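Local coordinates for apical membrane antigen 1 (Babesia divergens, PDB 4APM), which is a surface antigen of an apicomplexan parasite, thought to take part in the moving junction through which the parasite invades its host cell, at residues K50-G55 / S207-K212; N216-P221 / T346-P351; K223-G228 / V357-D362. All blocks are in the same frame, centred on the assembly; numbering follows the deposited sequence.

Contact 1. Residues K50-G55 / S207-K212; sequences KCPVMG and SRVDKK
V209 lays its two methyl branches against the extended backbone at C51-P52. With CG1 anti to the backbone N (chi1 159°), the branches divide the work: CG1 faces P52 CD at 4.3 Å, while CG2 sits over the peptide link, 3.8 Å from P52 N. A proline suits this place because it offers a flat hydrocarbon flank and a nitrogen that carries no hydrogen for the methyl to bury. V126 and A130 of helix 125-134 also touch P52 and V209 respectively. The K50 stem runs past the neighbouring backbone, its CG 3.7 Å from R208 O, and then leads off until its ammonium reaches K23 O. Polar cohesion comes from the backbone. D210 N donates to K50 O over 2.9 Å, in the carbonyl plane and on a lone pair, and the CA-H of V209 meets the same oxygen, with V209 CA 3.3 Å from K50 O. The D210 carboxylate reaches forward along its own chain. Its OD1 accepts K212 N at 2.8 Å from above the carboxylate plane, an Asx turn at the entrance to helix 213-216, and OD2 accepts from the side-chain amide (ND2) of N216. One backbone hydrogen bond thus sets the register of two largely irregular segments; V209 and P52 add apolar contact beside the C51-C217 disulfide, and K23 and N216 satisfy the polar ends of K50 and D210.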
ATOM      1  N   LYS A  50     -10.324  -4.338  -1.226  1.00 20.30           N
ATOM      2  CA  LYS A  50     -10.760  -3.622  -2.417  1.00 22.88           C
ATOM      3  C   LYS A  50      -9.607  -2.985  -3.252  1.00 24.20           C
ATOM      4  O   LYS A  50      -9.799  -2.626  -4.430  1.00 24.40           O
ATOM      5  CB  LYS A  50     -11.810  -2.577  -2.041  1.00 25.90           C
ATOM      6  CG  LYS A  50     -13.176  -3.170  -1.663  1.00 26.77           C
ATOM      7  CD  LYS A  50     -14.189  -2.102  -1.262  1.00 28.02           C
ATOM      8  CE  LYS A  50     -13.627  -1.204  -0.153  1.00 36.55           C
ATOM      9  NZ  LYS A  50     -14.650  -0.432   0.629  1.00 33.76           N
ATOM     10  N   CYS A  51      -8.410  -2.921  -2.663  1.00 21.43           N
ATOM     11  CA  CYS A  51      -7.208  -2.520  -3.353  1.00 20.92           C
ATOM     12  C   CYS A  51      -6.312  -3.737  -3.635  1.00 21.25           C
ATOM     13  O   CYS A  51      -6.139  -4.601  -2.779  1.00 19.67           O
ATOM     14  CB  CYS A  51      -6.442  -1.535  -2.505  1.00 22.11           C
ATOM     15  SG  CYS A  51      -7.343  -0.012  -2.183  1.00 28.65           S
ATOM     16  N   PRO A  52      -5.734  -3.797  -4.847  1.00 20.55           N
ATOM     17  CA  PRO A  52      -4.637  -4.734  -5.052  1.00 18.92           C
ATOM     18  C   PRO A  52      -3.423  -4.257  -4.243  1.00 19.95           C
ATOM     19  O   PRO A  52      -3.360  -3.077  -3.859  1.00 20.25           O
ATOM     20  CB  PRO A  52      -4.366  -4.614  -6.561  1.00 21.82           C
ATOM     21  CG  PRO A  52      -4.964  -3.266  -6.986  1.00 21.59           C
ATOM     22  CD  PRO A  52      -5.672  -2.667  -5.801  1.00 18.84           C
ATOM     23  N   VAL A  53      -2.549  -5.185  -3.876  1.00 20.19           N
ATOM     24  CA  VAL A  53      -1.379  -4.895  -3.056  1.00 21.48           C
ATOM     25  C   VAL A  53      -0.099  -5.149  -3.893  1.00 23.09           C
ATOM     26  O   VAL A  53       0.218  -6.293  -4.227  1.00 23.28           O
ATOM     27  CB  VAL A  53      -1.378  -5.797  -1.795  1.00 19.51           C
ATOM     28  CG1 VAL A  53      -0.219  -5.456  -0.890  1.00 18.22           C
ATOM     29  CG2 VAL A  53      -2.712  -5.670  -1.032  1.00 21.84           C
ATOM     30  N   MET A  54       0.598  -4.091  -4.284  1.00 23.22           N
ATOM     31  CA  MET A  54       1.768  -4.255  -5.152  1.00 23.66           C
ATOM     32  C   MET A  54       2.933  -4.885  -4.370  1.00 25.36           C
ATOM     33  O   MET A  54       3.145  -4.588  -3.186  1.00 22.65           O
ATOM     34  CB  MET A  54       2.215  -2.923  -5.741  1.00 26.14           C
ATOM     35  CG  MET A  54       1.225  -2.286  -6.678  1.00 27.72           C
ATOM     36  SD  MET A  54       1.847  -0.725  -7.334  1.00 32.12           S
ATOM     37  CE  MET A  54       2.957  -1.266  -8.647  1.00 26.62           C
ATOM     38  N   GLY A  55       3.662  -5.780  -5.021  1.00 23.66           N
ATOM     39  CA  GLY A  55       4.842  -6.345  -4.401  1.00 25.14           C
ATOM     40  C   GLY A  55       4.578  -7.386  -3.327  1.00 25.85           C
ATOM     41  O   GLY A  55       5.525  -7.880  -2.708  1.00 25.93           O
ATOM     42  N   SER A 207     -11.140 -10.885  -5.392  1.00 25.09           N
ATOM     43  CA  SER A 207     -12.069 -10.652  -6.496  1.00 25.40           C
ATOM     44  C   SER A 207     -12.916  -9.392  -6.295  1.00 27.02           C
ATOM     45  O   SER A 207     -13.679  -9.018  -7.165  1.00 29.34           O
ATOM     46  CB  SER A 207     -12.963 -11.855  -6.664  1.00 26.87           C
ATOM     47  OG  SER A 207     -13.852 -11.947  -5.561  1.00 33.85           O
ATOM     48  N   ARG A 208     -12.743  -8.710  -5.170  1.00 27.15           N
ATOM     49  CA  ARG A 208     -13.510  -7.510  -4.912  1.00 27.11           C
ATOM     50  C   ARG A 208     -12.754  -6.231  -5.186  1.00 27.64           C
ATOM     51  O   ARG A 208     -13.193  -5.154  -4.821  1.00 28.40           O
ATOM     52  CB  ARG A 208     -14.047  -7.545  -3.501  1.00 32.53           C
ATOM     53  CG  ARG A 208     -15.125  -8.594  -3.411  1.00 37.35           C
ATOM     54  CD  ARG A 208     -15.563  -8.908  -2.014  1.00 42.18           C
ATOM     55  NE  ARG A 208     -16.292 -10.168  -2.084  1.00 55.06           N
ATOM     56  CZ  ARG A 208     -16.990 -10.696  -1.089  1.00 55.86           C
ATOM     57  NH1 ARG A 208     -17.074 -10.071   0.084  1.00 54.74           N
ATOM     58  NH2 ARG A 208     -17.630 -11.837  -1.286  1.00 58.90           N
ATOM     59  N   VAL A 209     -11.624  -6.353  -5.865  1.00 28.29           N
ATOM     60  CA  VAL A 209     -10.838  -5.197  -6.239  1.00 25.89           C
ATOM     61  C   VAL A 209     -11.677  -4.215  -7.039  1.00 30.24           C
ATOM     62  O   VAL A 209     -12.346  -4.584  -8.013  1.00 30.42           O
ATOM     63  CB  VAL A 209      -9.546  -5.620  -6.965  1.00 26.33           C
ATOM     64  CG1 VAL A 209      -8.965  -4.464  -7.801  1.00 23.13           C
ATOM     65  CG2 VAL A 209      -8.545  -6.140  -5.918  1.00 22.48           C
ATOM     66  N   ASP A 210     -11.747  -3.003  -6.507  1.00 30.54           N
ATOM     67  CA  ASP A 210     -12.322  -1.840  -7.167  1.00 32.11           C
ATOM     68  C   ASP A 210     -11.882  -1.744  -8.660  1.00 34.36           C
ATOM     69  O   ASP A 210     -10.677  -1.729  -8.958  1.00 32.90           O
ATOM     70  CB  ASP A 210     -11.883  -0.586  -6.361  1.00 29.50           C
ATOM     71  CG  ASP A 210     -12.700   0.643  -6.697  1.00 32.36           C
ATOM     72  OD1 ASP A 210     -13.382   0.625  -7.746  1.00 31.54           O
ATOM     73  OD2 ASP A 210     -12.663   1.623  -5.920  1.00 29.32           O
ATOM     74  N   LYS A 211     -12.848  -1.699  -9.590  1.00 34.15           N
ATOM     75  CA  LYS A 211     -12.548  -1.438 -11.001  1.00 32.38           C
ATOM     76  C   LYS A 211     -11.725  -0.161 -11.126  1.00 31.86           C
ATOM     77  O   LYS A 211     -10.929   0.010 -12.070  1.00 31.21           O
ATOM     78  CB  LYS A 211     -13.824  -1.257 -11.854  1.00 36.75           C
ATOM     79  CG  LYS A 211     -15.037  -2.106 -11.499  1.00 42.31           C
ATOM     80  CD  LYS A 211     -14.753  -3.585 -11.602  1.00 48.97           C
ATOM     81  CE  LYS A 211     -15.373  -4.221 -12.832  1.00 45.40           C
ATOM     82  NZ  LYS A 211     -15.236  -5.698 -12.673  1.00 40.31           N
ATOM     83  N   LYS A 212     -11.968   0.767 -10.215  1.00 28.18           N
ATOM     84  CA  LYS A 212     -11.272   2.035 -10.237  1.00 30.43           C
ATOM     85  C   LYS A 212     -10.157   2.062  -9.184  1.00 31.88           C
ATOM     86  O   LYS A 212      -9.812   3.121  -8.662  1.00 31.36           O
ATOM     87  CB  LYS A 212     -12.256   3.189 -10.065  1.00 30.30           C
ATOM     88  CG  LYS A 212     -13.191   3.336 -11.264  1.00 38.38           C
ATOM     89  CD  LYS A 212     -14.585   3.812 -10.868  1.00 48.56           C
ATOM     90  CE  LYS A 212     -14.675   5.338 -10.816  1.00 56.91           C
ATOM     91  NZ  LYS A 212     -16.058   5.828 -10.508  1.00 57.81           N
TER

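Contact 2. Residues N216-P221 / T346-P351; sequences NCPMYP and TAVGSP
A chi1 of 83° sets T346 OG1 between its own backbone N and carbonyl carbon, turned to P218, the centre of an inverse gamma turn, whose ring crosses the threonine side chain at about a right angle. In V348, chi1 of -59° leaves CG2 between the backbone N and the carbonyl carbon, facing P218 CG at 3.7 Å, so the proline rests against both side chains. M219 starts out away from the other segment, but bends at chi2 and chi3 bring its CE back to 3.7 Å from V348 O; an unbranched, flexible thioether suits such a path. Two weak bonds, from the N-H groups of V348 and G349, reach T346 OG1, and a water 2.9 Å from OG1 donates to P218 O. S350 N gives M219 O a 2.9 Å hydrogen bond, tilted from the carbonyl plane. Glycine suits position 349, having no side-chain carbon to run into P218 O and M219 O. P221 CG lies 3.4 Å from S350 O. By the family's disulfide pattern, the contact probably joins the end of domain I to domain II. S350 N thus satisfies M219 O, water P218 O and D355 the S350 hydroxyl, within apolar packing.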
ATOM      1  N   ASN A 216      -8.792   5.177  -6.721  1.00 28.47           N
ATOM      2  CA  ASN A 216      -9.462   5.111  -5.404  1.00 29.87           C
ATOM      3  C   ASN A 216      -8.558   4.582  -4.282  1.00 29.94           C
ATOM      4  O   ASN A 216      -8.912   4.635  -3.112  1.00 32.71           O
ATOM      5  CB  ASN A 216     -10.722   4.239  -5.502  1.00 30.60           C
ATOM      6  CG  ASN A 216     -11.888   4.960  -6.169  1.00 32.53           C
ATOM      7  OD1 ASN A 216     -11.908   6.183  -6.250  1.00 39.48           O
ATOM      8  ND2 ASN A 216     -12.881   4.202  -6.609  1.00 30.33           N
ATOM      9  N   CYS A 217      -7.431   3.997  -4.673  1.00 29.62           N
ATOM     10  CA  CYS A 217      -6.506   3.326  -3.755  1.00 31.43           C
ATOM     11  C   CYS A 217      -5.185   4.086  -3.816  1.00 28.78           C
ATOM     12  O   CYS A 217      -4.830   4.599  -4.875  1.00 29.61           O
ATOM     13  CB  CYS A 217      -6.275   1.886  -4.235  1.00 26.90           C
ATOM     14  SG  CYS A 217      -7.679   0.770  -4.065  1.00 30.23           S
ATOM     15  N   PRO A 218      -4.436   4.136  -2.702  1.00 29.90           N
ATOM     16  CA  PRO A 218      -3.153   4.844  -2.733  1.00 29.34           C
ATOM     17  C   PRO A 218      -2.033   3.964  -3.307  1.00 29.91           C
ATOM     18  O   PRO A 218      -1.202   3.469  -2.555  1.00 29.06           O
ATOM     19  CB  PRO A 218      -2.887   5.106  -1.240  1.00 29.67           C
ATOM     20  CG  PRO A 218      -3.500   3.912  -0.561  1.00 27.63           C
ATOM     21  CD  PRO A 218      -4.767   3.666  -1.336  1.00 29.66           C
ATOM     22  N   MET A 219      -1.974   3.834  -4.631  1.00 27.81           N
ATOM     23  CA  MET A 219      -1.060   2.881  -5.272  1.00 27.66           C
ATOM     24  C   MET A 219       0.367   3.395  -5.401  1.00 28.69           C
ATOM     25  O   MET A 219       1.283   2.607  -5.605  1.00 25.35           O
ATOM     26  CB  MET A 219      -1.590   2.455  -6.652  1.00 27.08           C
ATOM     27  CG  MET A 219      -3.008   1.876  -6.611  1.00 25.60           C
ATOM     28  SD  MET A 219      -3.206   0.519  -5.413  1.00 24.18           S
ATOM     29  CE  MET A 219      -1.933  -0.593  -5.956  1.00 18.65           C
ATOM     30  N   TYR A 220       0.570   4.702  -5.224  1.00 28.09           N
ATOM     31  CA  TYR A 220       1.898   5.266  -5.465  1.00 29.11           C
ATOM     32  C   TYR A 220       2.448   6.077  -4.312  1.00 25.71           C
ATOM     33  O   TYR A 220       1.751   6.925  -3.752  1.00 27.25           O
ATOM     34  CB  TYR A 220       1.939   6.063  -6.787  1.00 32.64           C
ATOM     35  CG  TYR A 220       1.269   5.317  -7.917  1.00 35.02           C
ATOM     36  CD1 TYR A 220       1.842   4.166  -8.455  1.00 41.53           C
ATOM     37  CD2 TYR A 220       0.003   5.680  -8.354  1.00 40.16           C
ATOM     38  CE1 TYR A 220       1.190   3.434  -9.438  1.00 42.72           C
ATOM     39  CE2 TYR A 220      -0.656   4.955  -9.342  1.00 44.38           C
ATOM     40  CZ  TYR A 220      -0.058   3.841  -9.880  1.00 43.81           C
ATOM     41  OH  TYR A 220      -0.726   3.120 -10.852  1.00 55.93           O
ATOM     42  N   PRO A 221       3.738   5.864  -3.989  1.00 23.88           N
ATOM     43  CA  PRO A 221       4.411   6.811  -3.112  1.00 23.62           C
ATOM     44  C   PRO A 221       4.183   8.265  -3.607  1.00 26.50           C
ATOM     45  O   PRO A 221       4.208   8.515  -4.823  1.00 26.31           O
ATOM     46  CB  PRO A 221       5.894   6.418  -3.250  1.00 21.18           C
ATOM     47  CG  PRO A 221       5.862   4.985  -3.646  1.00 21.30           C
ATOM     48  CD  PRO A 221       4.671   4.880  -4.561  1.00 20.98           C
ATOM     49  N   THR A 346       2.503   3.682   1.320  1.00 21.24           N
ATOM     50  CA  THR A 346       1.467   2.905   1.991  1.00 20.25           C
ATOM     51  C   THR A 346       1.676   1.401   1.780  1.00 22.63           C
ATOM     52  O   THR A 346       2.425   0.990   0.860  1.00 19.38           O
ATOM     53  CB  THR A 346       0.033   3.290   1.557  1.00 19.48           C
ATOM     54  OG1 THR A 346      -0.289   2.619   0.349  1.00 22.70           O
ATOM     55  CG2 THR A 346      -0.146   4.798   1.355  1.00 17.53           C
ATOM     56  N   ALA A 347       1.063   0.599   2.662  1.00 18.20           N
ATOM     57  CA  ALA A 347       1.194  -0.852   2.610  1.00 20.98           C
ATOM     58  C   ALA A 347       0.590  -1.476   1.327  1.00 21.39           C
ATOM     59  O   ALA A 347       0.899  -2.634   1.008  1.00 19.24           O
ATOM     60  CB  ALA A 347       0.561  -1.497   3.847  1.00 17.16           C
ATOM     61  N   VAL A 348      -0.296  -0.771   0.617  1.00 19.16           N
ATOM     62  CA  VAL A 348      -0.860  -1.410  -0.605  1.00 20.98           C
ATOM     63  C   VAL A 348      -0.107  -1.025  -1.867  1.00 23.04           C
ATOM     64  O   VAL A 348      -0.158  -1.750  -2.881  1.00 24.01           O
ATOM     65  CB  VAL A 348      -2.369  -1.147  -0.817  1.00 21.11           C
ATOM     66  CG1 VAL A 348      -3.185  -1.656   0.359  1.00 21.46           C
ATOM     67  CG2 VAL A 348      -2.630   0.320  -1.050  1.00 19.72           C
ATOM     68  N   GLY A 349       0.607   0.103  -1.786  1.00 22.07           N
ATOM     69  CA  GLY A 349       1.173   0.763  -2.949  1.00 22.65           C
ATOM     70  C   GLY A 349       2.566   0.266  -3.277  1.00 23.93           C
ATOM     71  O   GLY A 349       3.185  -0.471  -2.509  1.00 23.11           O
ATOM     72  N   SER A 350       3.066   0.698  -4.417  1.00 22.85           N
ATOM     73  CA  SER A 350       4.408   0.362  -4.810  1.00 24.43           C
ATOM     74  C   SER A 350       5.454   0.619  -3.706  1.00 21.43           C
ATOM     75  O   SER A 350       5.422   1.649  -3.032  1.00 22.92           O
ATOM     76  CB  SER A 350       4.800   1.138  -6.066  1.00 23.68           C
ATOM     77  OG  SER A 350       6.034   0.597  -6.514  1.00 25.79           O
ATOM     78  N   PRO A 351       6.385  -0.311  -3.536  1.00 21.16           N
ATOM     79  CA  PRO A 351       7.573  -0.089  -2.685  1.00 21.66           C
ATOM     80  C   PRO A 351       8.709   0.765  -3.317  1.00 25.88           C
ATOM     81  O   PRO A 351       9.734   1.008  -2.655  1.00 29.89           O
ATOM     82  CB  PRO A 351       8.096  -1.520  -2.464  1.00 20.82           C
ATOM     83  CG  PRO A 351       7.716  -2.248  -3.731  1.00 19.60           C
ATOM     84  CD  PRO A 351       6.347  -1.686  -4.095  1.00 19.89           C
TER
HETATM   85  O   HOH W   1       1.321   4.086  -1.619  1.00 30.49           O

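Contact 3. Residues K223-G228 / V357-D362; sequences KDAIFG and VPFPCD
K223 N donates to V357 O at 2.9 Å, a nearly straight bond (167° at the hydrogen) that arrives nearly along the C=O axis. The K223 side chain stands close by, with CB 3.7 Å from V357 O, then runs on to a salt bridge between its ammonium and E407. A long aliphatic stem with a charged end suits a residue that must pass a backbone oxygen and still reach a carboxylate partner. Next along, F359 swings its ring toward residues K223-A225. CG lies anti to the backbone N (chi1 -171°), which carries the ring beside this chain: F359 CB is 3.5 Å from K223 O, and CD2 is 3.5 Å from D224 O, approached obliquely. The methyl of A225 lies at the ring edge, near its plane, with CB 3.8 Å from F359 CD2; a side chain this small lets the strand come close to the phenyl. One ring face carries P360 CD from the same segment, 3.4 Å above the plane. Strand 225-231 belongs to a mixed sheet, between strands 335-339 and 234-237, and L336 and I338 of the first also touch F359, so the ring packs against this sheet; from the disulfide pattern, the contact probably lies near the passage from domain II to domain III. D224, at a corner with positive phi (61°) that aspartate tolerates fairly well, has OD2 engaged by the hydroxyl of S408, which also binds F359 N and precedes C409, the disulfide partner of C361.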
ATOM      1  N   LYS A 223       5.907  11.701  -3.840  1.00 29.65           N
ATOM      2  CA  LYS A 223       7.255  12.292  -3.767  1.00 30.29           C
ATOM      3  C   LYS A 223       7.180  13.614  -3.041  1.00 28.15           C
ATOM      4  O   LYS A 223       6.162  14.289  -3.111  1.00 29.82           O
ATOM      5  CB  LYS A 223       7.825  12.501  -5.179  1.00 30.70           C
ATOM      6  CG  LYS A 223       9.271  12.946  -5.200  1.00 34.57           C
ATOM      7  CD  LYS A 223       9.880  12.856  -6.597  1.00 36.24           C
ATOM      8  CE  LYS A 223       8.953  13.401  -7.667  1.00 39.87           C
ATOM      9  NZ  LYS A 223       9.638  13.555  -8.983  1.00 44.15           N
ATOM     10  N   ASP A 224       8.226  13.930  -2.279  1.00 29.60           N
ATOM     11  CA  ASP A 224       8.357  15.212  -1.555  1.00 29.06           C
ATOM     12  C   ASP A 224       7.262  15.443  -0.526  1.00 29.61           C
ATOM     13  O   ASP A 224       6.855  16.586  -0.296  1.00 31.41           O
ATOM     14  CB  ASP A 224       8.418  16.392  -2.530  1.00 28.82           C
ATOM     15  CG  ASP A 224       9.562  16.276  -3.504  1.00 31.68           C
ATOM     16  OD1 ASP A 224      10.702  15.977  -3.091  1.00 36.49           O
ATOM     17  OD2 ASP A 224       9.314  16.435  -4.697  1.00 36.33           O
ATOM     18  N   ALA A 225       6.782  14.362   0.091  1.00 31.27           N
ATOM     19  CA  ALA A 225       5.611  14.438   0.991  1.00 28.52           C
ATOM     20  C   ALA A 225       5.840  13.731   2.299  1.00 27.79           C
ATOM     21  O   ALA A 225       6.443  12.647   2.346  1.00 27.79           O
ATOM     22  CB  ALA A 225       4.370  13.871   0.309  1.00 30.86           C
ATOM     23  N   ILE A 226       5.299  14.332   3.348  1.00 28.10           N
ATOM     24  CA  ILE A 226       5.225  13.739   4.662  1.00 28.64           C
ATOM     25  C   ILE A 226       3.740  13.698   5.022  1.00 31.85           C
ATOM     26  O   ILE A 226       3.019  14.674   4.794  1.00 29.08           O
ATOM     27  CB  ILE A 226       5.908  14.630   5.709  1.00 28.96           C
ATOM     28  CG1 ILE A 226       7.407  14.757   5.435  1.00 29.63           C
ATOM     29  CG2 ILE A 226       5.627  14.129   7.129  1.00 28.12           C
ATOM     30  CD1 ILE A 226       8.056  15.861   6.244  1.00 28.83           C
ATOM     31  N   PHE A 227       3.286  12.562   5.547  1.00 29.05           N
ATOM     32  CA  PHE A 227       1.885  12.393   5.983  1.00 27.79           C
ATOM     33  C   PHE A 227       1.581  13.231   7.227  1.00 26.48           C
ATOM     34  O   PHE A 227       2.355  13.220   8.177  1.00 24.82           O
ATOM     35  CB  PHE A 227       1.627  10.926   6.342  1.00 23.99           C
ATOM     36  CG  PHE A 227       1.536  10.016   5.164  1.00 24.37           C
ATOM     37  CD1 PHE A 227       0.606  10.254   4.163  1.00 22.11           C
ATOM     38  CD2 PHE A 227       2.316   8.861   5.100  1.00 20.25           C
ATOM     39  CE1 PHE A 227       0.480   9.394   3.090  1.00 20.93           C
ATOM     40  CE2 PHE A 227       2.162   7.981   4.042  1.00 22.40           C
ATOM     41  CZ  PHE A 227       1.252   8.254   3.025  1.00 19.59           C
ATOM     42  N   GLY A 228       0.420  13.882   7.254  1.00 26.78           N
ATOM     43  CA  GLY A 228       0.009  14.637   8.432  1.00 29.84           C
ATOM     44  C   GLY A 228      -1.478  14.551   8.730  1.00 33.37           C
ATOM     45  O   GLY A 228      -2.254  13.985   7.952  1.00 29.89           O
ATOM     46  N   VAL A 357       4.504   9.553  -7.499  1.00 32.54           N
ATOM     47  CA  VAL A 357       3.611  10.459  -8.123  1.00 33.32           C
ATOM     48  C   VAL A 357       3.983  11.785  -7.474  1.00 36.93           C
ATOM     49  O   VAL A 357       4.330  11.808  -6.294  1.00 38.27           O
ATOM     50  CB  VAL A 357       2.173   9.985  -7.779  1.00 34.20           C
ATOM     51  CG1 VAL A 357       1.395  10.939  -6.888  1.00 31.17           C
ATOM     52  CG2 VAL A 357       1.432   9.505  -9.018  1.00 28.44           C
ATOM     53  N   PRO A 358       4.035  12.877  -8.254  1.00 38.31           N
ATOM     54  CA  PRO A 358       4.508  14.133  -7.656  1.00 37.21           C
ATOM     55  C   PRO A 358       3.564  14.647  -6.581  1.00 37.52           C
ATOM     56  O   PRO A 358       2.360  14.385  -6.651  1.00 40.20           O
ATOM     57  CB  PRO A 358       4.529  15.107  -8.853  1.00 36.97           C
ATOM     58  CG  PRO A 358       3.663  14.472  -9.896  1.00 33.93           C
ATOM     59  CD  PRO A 358       3.884  12.995  -9.713  1.00 37.85           C
ATOM     60  N   PHE A 359       4.103  15.364  -5.591  1.00 38.31           N
ATOM     61  CA  PHE A 359       3.290  16.136  -4.623  1.00 37.50           C
ATOM     62  C   PHE A 359       2.222  16.951  -5.382  1.00 42.76           C
ATOM     63  O   PHE A 359       2.483  17.412  -6.498  1.00 44.01           O
ATOM     64  CB  PHE A 359       4.194  17.068  -3.781  1.00 33.30           C
ATOM     65  CG  PHE A 359       3.476  17.732  -2.634  1.00 29.15           C
ATOM     66  CD1 PHE A 359       2.637  18.798  -2.861  1.00 30.93           C
ATOM     67  CD2 PHE A 359       3.555  17.211  -1.356  1.00 29.97           C
ATOM     68  CE1 PHE A 359       1.917  19.363  -1.833  1.00 32.10           C
ATOM     69  CE2 PHE A 359       2.834  17.762  -0.317  1.00 33.09           C
ATOM     70  CZ  PHE A 359       2.018  18.853  -0.554  1.00 35.09           C
ATOM     71  N   PRO A 360       0.988  17.060  -4.832  1.00 44.17           N
ATOM     72  CA  PRO A 360      -0.011  17.792  -5.628  1.00 42.79           C
ATOM     73  C   PRO A 360       0.076  19.316  -5.428  1.00 43.09           C
ATOM     74  O   PRO A 360      -0.578  19.874  -4.544  1.00 38.40           O
ATOM     75  CB  PRO A 360      -1.346  17.229  -5.122  1.00 40.87           C
ATOM     76  CG  PRO A 360      -1.070  16.802  -3.723  1.00 38.73           C
ATOM     77  CD  PRO A 360       0.377  16.368  -3.679  1.00 40.96           C
ATOM     78  N   CYS A 361       0.883  19.963  -6.269  1.00 43.91           N
ATOM     79  CA  CYS A 361       1.250  21.376  -6.112  1.00 42.97           C
ATOM     80  C   CYS A 361       0.069  22.298  -5.972  1.00 43.58           C
ATOM     81  O   CYS A 361       0.172  23.347  -5.342  1.00 45.35           O
ATOM     82  CB  CYS A 361       2.090  21.825  -7.294  1.00 41.93           C
ATOM     83  SG  CYS A 361       3.326  20.599  -7.718  1.00 49.41           S
ATOM     84  N   ASP A 362      -1.064  21.910  -6.539  1.00 43.79           N
ATOM     85  CA  ASP A 362      -2.235  22.775  -6.513  1.00 46.65           C
ATOM     86  C   ASP A 362      -2.957  22.831  -5.165  1.00 47.09           C
ATOM     87  O   ASP A 362      -3.848  23.648  -4.987  1.00 52.70           O
ATOM     88  CB  ASP A 362      -3.219  22.390  -7.623  1.00 51.65           C
ATOM     89  CG  ASP A 362      -3.627  20.927  -7.558  0.60 52.13           C
ATOM     90  OD1 ASP A 362      -2.744  20.064  -7.350  0.60 51.75           O
ATOM     91  OD2 ASP A 362      -4.828  20.640  -7.734  0.60 55.76           O
TER

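How the contacts relate
From the N terminus, 50-55 leaves the first strands and waits about 150 residues for 207-212, so contact 1 closes a long loop before the others open. The chain then turns through helix 213-216 into 216-221 and, almost at once, 223-228. Their partners return in the same order, 346-351 and then 357-362, so contacts 2 and 3 cross rather than nest. The C51-C217 disulfide, the D210-N216 bond and packing of M54 against S350 tie contact 1 to contact 2. P221 O and V357 N, 2.9 Å apart, lead to contact 3. Contact 2 links the loop leading into strand 225-231 with the loop leaving strand 342-346 of the four-stranded sheet, next to strand 53-54.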